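Catalytic domain of the nuclear inclusion protein A (nia) (Tobacco etch virus, PDB 1LVM) cleaves peptide bonds as a chymotrypsin-like cysteine protease, the catalytic domain that probably processes the viral polyprotein. Local coordinates at residues A[113-118]-A[163-168]. The protein carries 1 engineered substitution. Sequence-based numbering, arbitrary orientation.
Sequences REERIC and LVSTRD
C118 and V164 form a hydrogen-bonded antiparallel pair that joins strands 116-123 and 162-165, the first and last in the order of the six-stranded C-terminal barrel of this chymotrypsin-like fold, and thereby closes it. C118 N donates to V164 O (2.8 Å), and V164 N donates in return to C118 O. Next along, I117 and S165 make a non-hydrogen-bonded pair, and T166 N prolongs the ladder to R116 O at 3.1 Å.

Side chains divide between two faces. On one, C118 SG and V164 CB are 4.3 Å apart. I117 and S165 share the other; I117 CD1 also reaches L163 CD1 at 4.0 Å, the two chains lying obliquely, and V172 of strand 171-179 and F187 of strand 185-189 continue this apolar cluster. At the strand end, T166 OG1 lies 3.5 Å from R116 CB, set there by a chi1 of 61° that places it between its own backbone N and carbonyl carbon.

Just before the strand pairing, the extended chain of E115 (chi1 74°) brings OE1 to 3.2 Å from S165 OG. Q112 N binds OE2 and R109 forms a salt bridge with OE1. A water takes a hydrogen bond from S165 OG and donates to both E115 OE1 and R116 O. A second water links the segments again, donating to E115 OE1 and accepting from R167 NE, 2.7 Å away in the guanidinium plane.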
ATOM      1  N   ARG A 113      -5.201   2.284 -18.056  1.00 20.22           N
ATOM      2  CA  ARG A 113      -5.185   3.713 -18.375  1.00 18.75           C
ATOM      3  C   ARG A 113      -6.570   4.393 -18.353  1.00 20.12           C
ATOM      4  O   ARG A 113      -7.585   3.864 -18.839  1.00 17.99           O
ATOM      5  CB  ARG A 113      -4.519   3.862 -19.775  1.00 25.65           C
ATOM      6  CG  ARG A 113      -4.250   5.271 -20.135  1.00 32.12           C
ATOM      7  CD  ARG A 113      -4.087   5.417 -21.657  1.00 57.99           C
ATOM      8  NE  ARG A 113      -3.460   6.700 -21.962  1.00 28.59           N
ATOM      9  CZ  ARG A 113      -2.151   6.907 -21.887  1.00 93.94           C
ATOM     10  NH1 ARG A 113      -1.355   5.905 -21.549  1.00 49.59           N
ATOM     11  NH2 ARG A 113      -1.646   8.119 -22.074  1.00 72.69           N
ATOM     12  N   GLU A 114      -6.607   5.553 -17.731  1.00 13.92           N
ATOM     13  CA  GLU A 114      -7.804   6.333 -17.651  1.00 20.73           C
ATOM     14  C   GLU A 114      -8.915   5.800 -16.752  1.00 31.97           C
ATOM     15  O   GLU A 114      -9.966   6.424 -16.618  1.00 22.99           O
ATOM     16  CB  GLU A 114      -8.285   6.591 -19.099  1.00 29.42           C
ATOM     17  CG  GLU A 114      -9.035   7.891 -19.246  1.00 38.89           C
ATOM     18  CD  GLU A 114      -8.759   8.596 -20.575  1.00 45.93           C
ATOM     19  OE1 GLU A 114      -8.564   7.912 -21.614  1.00 42.57           O
ATOM     20  OE2 GLU A 114      -8.758   9.845 -20.564  1.00 67.94           O
ATOM     21  N   GLU A 115      -8.691   4.682 -16.072  1.00 18.72           N
ATOM     22  CA  GLU A 115      -9.778   4.206 -15.236  1.00 18.04           C
ATOM     23  C   GLU A 115      -9.951   5.013 -13.956  1.00 19.69           C
ATOM     24  O   GLU A 115      -9.034   5.714 -13.472  1.00 16.03           O
ATOM     25  CB  GLU A 115      -9.602   2.717 -14.918  1.00 19.88           C
ATOM     26  CG  GLU A 115      -8.514   2.438 -13.923  1.00 20.26           C
ATOM     27  CD  GLU A 115      -8.525   0.968 -13.499  1.00 23.78           C
ATOM     28  OE1 GLU A 115      -9.611   0.375 -13.334  1.00 16.81           O
ATOM     29  OE2 GLU A 115      -7.445   0.398 -13.330  1.00 17.46           O
ATOM     30  N   ARG A 116     -11.158   4.927 -13.403  1.00 20.63           N
ATOM     31  CA  ARG A 116     -11.501   5.636 -12.186  1.00 14.41           C
ATOM     32  C   ARG A 116     -11.136   4.852 -10.918  1.00 18.22           C
ATOM     33  O   ARG A 116     -11.517   3.693 -10.804  1.00 17.03           O
ATOM     34  CB  ARG A 116     -13.020   5.919 -12.127  1.00 13.68           C
ATOM     35  CG  ARG A 116     -13.494   6.820 -13.316  1.00 26.41           C
ATOM     36  CD  ARG A 116     -15.037   6.910 -13.346  1.00 30.78           C
ATOM     37  NE  ARG A 116     -15.572   7.686 -12.217  1.00 24.74           N
ATOM     38  CZ  ARG A 116     -15.616   9.019 -12.145  1.00 36.39           C
ATOM     39  NH1 ARG A 116     -15.163   9.778 -13.150  1.00 25.63           N
ATOM     40  NH2 ARG A 116     -16.103   9.608 -11.051  1.00 27.17           N
ATOM     41  N   ILE A 117     -10.401   5.495 -10.013  1.00 14.74           N
ATOM     42  CA  ILE A 117      -9.978   4.852  -8.784  1.00 18.63           C
ATOM     43  C   ILE A 117     -10.268   5.719  -7.589  1.00 16.55           C
ATOM     44  O   ILE A 117     -10.479   6.941  -7.739  1.00 16.33           O
ATOM     45  CB  ILE A 117      -8.455   4.532  -8.828  1.00 15.81           C
ATOM     46  CG1 ILE A 117      -7.620   5.828  -9.000  1.00 16.87           C
ATOM     47  CG2 ILE A 117      -8.181   3.570 -10.011  1.00 14.22           C
ATOM     48  CD1 ILE A 117      -6.024   5.592  -9.058  1.00 14.45           C
ATOM     49  N   CYS A 118     -10.327   5.100  -6.401  1.00 10.55           N
ATOM     50  CA  CYS A 118     -10.457   5.873  -5.184  1.00 13.09           C
ATOM     51  C   CYS A 118      -9.429   5.271  -4.205  1.00 14.52           C
ATOM     52  O   CYS A 118      -8.848   4.198  -4.410  1.00 16.19           O
ATOM     53  CB  CYS A 118     -11.899   5.813  -4.584  1.00 18.75           C
ATOM     54  SG  CYS A 118     -12.384   4.083  -4.161  1.00 16.48           S
ATOM     55  N   LEU A 163      -5.235   1.766  -3.769  1.00 11.60           N
ATOM     56  CA  LEU A 163      -5.958   2.551  -4.777  1.00 10.60           C
ATOM     57  C   LEU A 163      -6.867   1.448  -5.291  1.00 16.66           C
ATOM     58  O   LEU A 163      -6.373   0.373  -5.609  1.00 15.06           O
ATOM     59  CB  LEU A 163      -5.018   3.035  -5.909  1.00  8.86           C
ATOM     60  CG  LEU A 163      -4.329   4.381  -5.613  1.00 14.19           C
ATOM     61  CD1 LEU A 163      -5.403   5.415  -5.115  1.00 10.31           C
ATOM     62  CD2 LEU A 163      -3.324   4.193  -4.508  1.00 12.01           C
ATOM     63  N   VAL A 164      -8.184   1.687  -5.337  1.00 10.95           N
ATOM     64  CA  VAL A 164      -9.181   0.692  -5.738  1.00 14.69           C
ATOM     65  C   VAL A 164     -10.007   1.184  -6.937  1.00 13.04           C
ATOM     66  O   VAL A 164     -10.436   2.342  -6.966  1.00 17.61           O
ATOM     67  CB  VAL A 164     -10.189   0.442  -4.525  1.00 16.97           C
ATOM     68  CG1 VAL A 164     -11.082  -0.756  -4.841  1.00 14.85           C
ATOM     69  CG2 VAL A 164      -9.406   0.155  -3.216  1.00 17.72           C
ATOM     70  N   SER A 165     -10.191   0.290  -7.902  1.00 14.17           N
ATOM     71  CA  SER A 165     -10.974   0.563  -9.116  1.00 14.95           C
ATOM     72  C   SER A 165     -12.459   0.657  -8.732  1.00 18.48           C
ATOM     73  O   SER A 165     -12.992  -0.242  -8.051  1.00 14.85           O
ATOM     74  CB  SER A 165     -10.850  -0.635 -10.057  1.00 15.93           C
ATOM     75  OG  SER A 165     -11.809  -0.510 -11.135  1.00 19.48           O
ATOM     76  N   THR A 166     -13.145   1.709  -9.148  1.00 14.32           N
ATOM     77  CA  THR A 166     -14.568   1.784  -8.790  1.00 14.18           C
ATOM     78  C   THR A 166     -15.287   0.866  -9.770  1.00 17.81           C
ATOM     79  O   THR A 166     -16.433   0.485  -9.557  1.00 20.21           O
ATOM     80  CB  THR A 166     -15.127   3.272  -8.876  1.00 13.99           C
ATOM     81  OG1 THR A 166     -14.986   3.716 -10.238  1.00 19.02           O
ATOM     82  CG2 THR A 166     -14.325   4.215  -7.966  1.00 20.73           C
ATOM     83  N   ARG A 167     -14.612   0.469 -10.842  1.00 16.74           N
ATOM     84  CA  ARG A 167     -15.262  -0.416 -11.811  1.00 18.59           C
ATOM     85  C   ARG A 167     -15.454  -1.828 -11.314  1.00 25.37           C
ATOM     86  O   ARG A 167     -16.529  -2.370 -11.499  1.00 18.50           O
ATOM     87  CB  ARG A 167     -14.490  -0.526 -13.124  1.00 21.98           C
ATOM     88  CG  ARG A 167     -15.354  -1.176 -14.229  1.00 38.59           C
ATOM     89  CD  ARG A 167     -14.588  -1.284 -15.545  1.00 33.09           C
ATOM     90  NE  ARG A 167     -13.297  -1.933 -15.355  1.00 39.77           N
ATOM     91  CZ  ARG A 167     -13.115  -3.251 -15.245  1.00 93.94           C
ATOM     92  NH1 ARG A 167     -14.137  -4.108 -15.318  1.00 45.62           N
ATOM     93  NH2 ARG A 167     -11.899  -3.717 -15.026  1.00 33.57           N
ATOM     94  N   ASP A 168     -14.450  -2.434 -10.663  1.00 15.25           N
ATOM     95  CA  ASP A 168     -14.617  -3.801 -10.248  1.00 19.19           C
ATOM     96  C   ASP A 168     -14.182  -4.057  -8.823  1.00 14.89           C
ATOM     97  O   ASP A 168     -14.226  -5.203  -8.360  1.00 15.10           O
ATOM     98  CB  ASP A 168     -13.879  -4.732 -11.253  1.00 17.10           C
ATOM     99  CG  ASP A 168     -12.370  -4.484 -11.290  1.00 18.78           C
ATOM    100  OD1 ASP A 168     -11.886  -3.656 -10.490  1.00 15.98           O
ATOM    101  OD2 ASP A 168     -11.693  -5.101 -12.138  1.00 18.10           O
TER
HETATM  102  O   HOH W   1     -12.107   1.829 -12.496  1.00 22.92           O
HETATM  103  O   HOH W   2     -10.928  -0.610 -15.456  1.00 28.96           O